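PDB 3P09: beta-lactamase from Francisella tularensis subsp. tularensis, which probably hydrolyses the amide bond of beta-lactam antibiotics to give substituted beta-amino acids, as a member of the class A family. Local coordinates for residues 66-80 / 137-150. Numbering follows the deposited sequence.
Sequences FKFLLVGAILDYDMH and LGGLQNLNKFIKKL. With SO4 (sulfate ion), chain E.
Phe146 lays one face of its ring on the backbone of Ala73: Ala73 CA stands 3.6 Å from the ring centroid, 14° off the normal, a CH-pi contact. With CG anti to the backbone N (chi1 178°), the ring reaches across into a hole formed by Leu69, Gly72, Ala73 and Asp76; Phe146 CE2 lies 3.6 Å from Gly72 C. Two further knobs are Leu143, its CD1 3.8 Å from Leu70 CA, and Leu137, its CD2 3.8 Å from Ala73 CB while CD1 lies against Ala73 O and reaches toward Ile74 and Tyr77. Beyond the ring, fully extended Lys149 meets Asp76 from the opposite direction; Lys149 NZ forms a salt bridge with Asp76 OD1 on the syn side (3.1 Å), and a water donates to Asp76 OD2 and accepts from the same ammonium. His80 ND1 donates a hydrogen bond to Asp76 O, one turn back (2.7 Å). The Schellman turn at Gly138 joins Leu137 to helix 140-149, where Gln141 N donates to a sulfate ion, probably from the crystallisation liquor. Helices 66-80 and 140-149 cross at 89°, their axes 9.6 Å apart, within the mainly helical domain of the class A beta-lactamase fold; helix 66-80 also carries Lys67, consistent with the active-site SxxK lysine.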
# COMPACT_ATOMS: atom_id res chain seq x y z
N PHE A 66 -1.38 -3.51 -2.88
CA PHE A 66 -2.79 -3.77 -3.17
C PHE A 66 -3.54 -4.15 -1.89
O PHE A 66 -4.75 -4.00 -1.81
CB PHE A 66 -2.94 -4.87 -4.25
CG PHE A 66 -3.03 -6.27 -3.70
CD1 PHE A 66 -1.88 -6.99 -3.40
CD2 PHE A 66 -4.27 -6.87 -3.51
CE1 PHE A 66 -1.97 -8.28 -2.90
CE2 PHE A 66 -4.37 -8.15 -3.00
CZ PHE A 66 -3.22 -8.86 -2.69
N LYS A 67 -2.82 -4.64 -0.88
CA LYS A 67 -3.51 -5.12 0.32
C LYS A 67 -4.31 -4.02 1.05
O LYS A 67 -5.28 -4.33 1.73
CB LYS A 67 -2.55 -5.86 1.26
CG LYS A 67 -2.06 -7.19 0.65
CD LYS A 67 -0.81 -7.73 1.34
CE LYS A 67 -0.34 -9.01 0.63
NZ LYS A 67 0.95 -9.50 1.20
N PHE A 68 -3.93 -2.75 0.91
CA PHE A 68 -4.73 -1.71 1.56
C PHE A 68 -6.03 -1.42 0.80
O PHE A 68 -7.04 -1.05 1.40
CB PHE A 68 -3.92 -0.44 1.91
CG PHE A 68 -3.84 0.60 0.79
CD1 PHE A 68 -4.94 1.38 0.44
CD2 PHE A 68 -2.62 0.82 0.14
CE1 PHE A 68 -4.85 2.34 -0.56
CE2 PHE A 68 -2.52 1.79 -0.88
CZ PHE A 68 -3.64 2.54 -1.22
N LEU A 69 -6.00 -1.60 -0.52
CA LEU A 69 -7.22 -1.50 -1.32
C LEU A 69 -8.21 -2.60 -0.95
O LEU A 69 -9.42 -2.39 -0.86
CB LEU A 69 -6.89 -1.61 -2.80
CG LEU A 69 -6.01 -0.49 -3.32
CD1 LEU A 69 -5.59 -0.77 -4.78
CD2 LEU A 69 -6.76 0.82 -3.23
N LEU A 70 -7.66 -3.79 -0.75
CA LEU A 70 -8.44 -4.96 -0.38
C LEU A 70 -9.12 -4.75 0.97
O LEU A 70 -10.30 -5.04 1.13
CB LEU A 70 -7.53 -6.19 -0.32
CG LEU A 70 -8.13 -7.49 0.23
CD1 LEU A 70 -9.35 -7.91 -0.60
CD2 LEU A 70 -7.09 -8.61 0.30
N VAL A 71 -8.36 -4.24 1.93
CA VAL A 71 -8.92 -3.98 3.25
C VAL A 71 -9.96 -2.86 3.20
O VAL A 71 -11.00 -2.92 3.85
CB VAL A 71 -7.80 -3.70 4.27
CG1 VAL A 71 -8.35 -3.05 5.52
CG2 VAL A 71 -7.10 -5.00 4.59
N GLY A 72 -9.70 -1.84 2.38
CA GLY A 72 -10.70 -0.82 2.13
C GLY A 72 -12.00 -1.43 1.61
O GLY A 72 -13.09 -1.09 2.06
N ALA A 73 -11.87 -2.33 0.64
CA ALA A 73 -13.02 -3.02 0.08
C ALA A 73 -13.78 -3.81 1.13
O ALA A 73 -15.01 -3.86 1.13
CB ALA A 73 -12.58 -3.94 -1.06
N ILE A 74 -13.04 -4.47 2.01
CA ILE A 74 -13.66 -5.24 3.08
C ILE A 74 -14.45 -4.33 4.01
O ILE A 74 -15.56 -4.67 4.44
CB ILE A 74 -12.59 -6.03 3.87
CG1 ILE A 74 -12.01 -7.14 2.99
CG2 ILE A 74 -13.17 -6.58 5.18
CD1 ILE A 74 -12.98 -8.31 2.80
N LEU A 75 -13.89 -3.17 4.33
CA LEU A 75 -14.58 -2.23 5.23
C LEU A 75 -15.85 -1.68 4.59
O LEU A 75 -16.87 -1.48 5.26
CB LEU A 75 -13.64 -1.09 5.62
CG LEU A 75 -12.45 -1.52 6.49
CD1 LEU A 75 -11.41 -0.44 6.61
CD2 LEU A 75 -12.95 -1.93 7.87
N ASP A 76 -15.78 -1.42 3.29
CA ASP A 76 -16.94 -0.96 2.54
C ASP A 76 -17.98 -2.07 2.60
O ASP A 76 -19.16 -1.82 2.84
CB ASP A 76 -16.51 -0.63 1.10
CG ASP A 76 -17.69 -0.39 0.16
OD1 ASP A 76 -18.13 0.77 0.03
OD2 ASP A 76 -18.15 -1.37 -0.47
N TYR A 77 -17.54 -3.30 2.39
CA TYR A 77 -18.44 -4.46 2.44
C TYR A 77 -19.16 -4.49 3.78
O TYR A 77 -20.39 -4.65 3.85
CB TYR A 77 -17.66 -5.75 2.24
CG TYR A 77 -18.53 -6.97 2.01
CD1 TYR A 77 -18.90 -7.34 0.72
CD2 TYR A 77 -18.97 -7.75 3.07
CE1 TYR A 77 -19.70 -8.46 0.49
CE2 TYR A 77 -19.77 -8.87 2.85
CZ TYR A 77 -20.12 -9.22 1.56
OH TYR A 77 -20.91 -10.32 1.34
N ASP A 78 -18.40 -4.30 4.85
CA ASP A 78 -18.97 -4.33 6.20
C ASP A 78 -20.05 -3.27 6.37
O ASP A 78 -21.07 -3.51 7.02
CB ASP A 78 -17.88 -4.17 7.27
CG ASP A 78 -18.45 -4.18 8.67
OD1 ASP A 78 -18.81 -5.27 9.16
OD2 ASP A 78 -18.55 -3.10 9.30
N MSE A 79 -19.83 -2.10 5.78
CA MSE A 79 -20.83 -1.05 5.84
C MSE A 79 -22.14 -1.51 5.19
O MSE A 79 -23.23 -1.17 5.67
CB MSE A 79 -20.32 0.22 5.16
CG MSE A 79 -19.30 0.97 5.99
SE MSE A 79 -18.56 2.47 4.97
CE MSE A 79 -20.20 3.47 4.66
N HIS A 80 -22.04 -2.27 4.11
CA HIS A 80 -23.22 -2.76 3.39
C HIS A 80 -23.72 -4.11 3.89
O HIS A 80 -24.78 -4.58 3.48
CB HIS A 80 -22.94 -2.87 1.89
CG HIS A 80 -22.56 -1.56 1.26
ND1 HIS A 80 -21.34 -0.96 1.48
CD2 HIS A 80 -23.24 -0.75 0.42
CE1 HIS A 80 -21.29 0.17 0.80
NE2 HIS A 80 -22.42 0.32 0.14
N LEU A 137 -14.42 -11.66 0.09
CA LEU A 137 -14.99 -10.48 -0.58
C LEU A 137 -15.84 -10.90 -1.78
O LEU A 137 -16.70 -10.15 -2.25
CB LEU A 137 -13.88 -9.53 -1.06
CG LEU A 137 -14.34 -8.19 -1.65
CD1 LEU A 137 -14.92 -7.27 -0.57
CD2 LEU A 137 -13.21 -7.50 -2.38
N GLY A 138 -15.58 -12.10 -2.28
CA GLY A 138 -16.27 -12.60 -3.46
C GLY A 138 -15.38 -12.70 -4.68
O GLY A 138 -15.87 -12.94 -5.78
N GLY A 139 -14.08 -12.53 -4.50
CA GLY A 139 -13.13 -12.68 -5.59
C GLY A 139 -12.58 -11.37 -6.15
O GLY A 139 -12.97 -10.28 -5.72
N LEU A 140 -11.69 -11.48 -7.12
CA LEU A 140 -11.00 -10.32 -7.67
C LEU A 140 -11.89 -9.36 -8.44
O LEU A 140 -11.61 -8.15 -8.48
CB LEU A 140 -9.86 -10.79 -8.58
CG LEU A 140 -8.72 -11.42 -7.80
CD1 LEU A 140 -7.69 -11.98 -8.75
CD2 LEU A 140 -8.09 -10.36 -6.88
N GLN A 141 -12.94 -9.88 -9.06
CA GLN A 141 -13.84 -9.01 -9.80
C GLN A 141 -14.46 -7.99 -8.87
O GLN A 141 -14.56 -6.81 -9.21
CB GLN A 141 -14.91 -9.83 -10.52
CG GLN A 141 -14.36 -10.69 -11.63
CD GLN A 141 -15.45 -11.41 -12.41
OE1 GLN A 141 -15.74 -11.06 -13.55
NE2 GLN A 141 -16.06 -12.41 -11.79
N ASN A 142 -14.86 -8.42 -7.68
CA ASN A 142 -15.43 -7.51 -6.69
C ASN A 142 -14.43 -6.47 -6.21
O ASN A 142 -14.79 -5.31 -5.99
CB ASN A 142 -16.01 -8.28 -5.51
CG ASN A 142 -17.34 -8.92 -5.84
OD1 ASN A 142 -18.00 -8.51 -6.79
ND2 ASN A 142 -17.74 -9.92 -5.07
N LEU A 143 -13.19 -6.89 -6.02
CA LEU A 143 -12.13 -5.96 -5.63
C LEU A 143 -11.94 -4.88 -6.69
O LEU A 143 -11.88 -3.70 -6.36
CB LEU A 143 -10.82 -6.71 -5.39
CG LEU A 143 -9.59 -5.86 -5.06
CD1 LEU A 143 -9.88 -4.96 -3.86
CD2 LEU A 143 -8.39 -6.78 -4.79
N ASN A 144 -11.83 -5.29 -7.96
CA ASN A 144 -11.68 -4.32 -9.04
C ASN A 144 -12.89 -3.38 -9.18
O ASN A 144 -12.73 -2.21 -9.48
CB ASN A 144 -11.38 -5.02 -10.35
CG ASN A 144 -9.98 -5.60 -10.38
OD1 ASN A 144 -9.01 -4.90 -10.09
ND2 ASN A 144 -9.87 -6.89 -10.68
N LYS A 145 -14.09 -3.91 -8.96
CA LYS A 145 -15.27 -3.03 -8.88
C LYS A 145 -15.09 -1.97 -7.79
O LYS A 145 -15.38 -0.79 -7.99
CB LYS A 145 -16.54 -3.85 -8.63
CG LYS A 145 -17.00 -4.65 -9.85
CD LYS A 145 -18.43 -5.18 -9.70
CE LYS A 145 -18.52 -6.37 -8.76
NZ LYS A 145 -19.91 -6.91 -8.63
N PHE A 146 -14.62 -2.38 -6.62
CA PHE A 146 -14.42 -1.41 -5.55
C PHE A 146 -13.37 -0.36 -5.91
O PHE A 146 -13.55 0.83 -5.68
CB PHE A 146 -14.07 -2.10 -4.23
CG PHE A 146 -13.80 -1.13 -3.11
CD1 PHE A 146 -14.86 -0.47 -2.49
CD2 PHE A 146 -12.52 -0.88 -2.69
CE1 PHE A 146 -14.63 0.43 -1.47
CE2 PHE A 146 -12.28 0.02 -1.66
CZ PHE A 146 -13.34 0.68 -1.06
N ILE A 147 -12.26 -0.81 -6.48
CA ILE A 147 -11.22 0.10 -6.92
C ILE A 147 -11.79 1.16 -7.89
O ILE A 147 -11.49 2.36 -7.77
CB ILE A 147 -10.05 -0.69 -7.55
CG1 ILE A 147 -9.38 -1.54 -6.47
CG2 ILE A 147 -9.03 0.22 -8.19
CD1 ILE A 147 -8.30 -2.45 -7.00
N LYS A 148 -12.63 0.73 -8.82
CA LYS A 148 -13.28 1.69 -9.72
C LYS A 148 -14.20 2.66 -8.96
O LYS A 148 -14.25 3.84 -9.28
CB LYS A 148 -14.05 0.95 -10.83
CG LYS A 148 -13.14 0.47 -11.96
CD LYS A 148 -13.63 -0.83 -12.59
CE LYS A 148 -12.51 -1.47 -13.41
NZ LYS A 148 -12.73 -2.92 -13.68
N LYS A 149 -14.90 2.15 -7.95
CA LYS A 149 -15.77 3.00 -7.13
C LYS A 149 -14.98 4.12 -6.43
O LYS A 149 -15.51 5.21 -6.20
CB LYS A 149 -16.50 2.15 -6.09
CG LYS A 149 -17.54 2.90 -5.26
CD LYS A 149 -18.17 1.97 -4.22
CE LYS A 149 -19.16 2.71 -3.32
NZ LYS A 149 -19.83 1.79 -2.34
N LEU A 150 -13.72 3.82 -6.09
CA LEU A 150 -12.81 4.81 -5.51
C LEU A 150 -12.44 5.92 -6.47
O LEU A 150 -11.91 6.95 -6.04
CB LEU A 150 -11.51 4.14 -5.03
CG LEU A 150 -11.48 3.49 -3.66
CD1 LEU A 150 -10.09 2.93 -3.39
CD2 LEU A 150 -11.87 4.48 -2.57
S SO4 E . -12.58 -13.97 -9.91
O1 SO4 E . -11.75 -14.42 -8.79
O2 SO4 E . -11.73 -13.43 -10.96
O3 SO4 E . -13.34 -15.10 -10.44
O4 SO4 E . -13.51 -12.93 -9.46
O HOH W 1 -19.68 -1.33 -2.71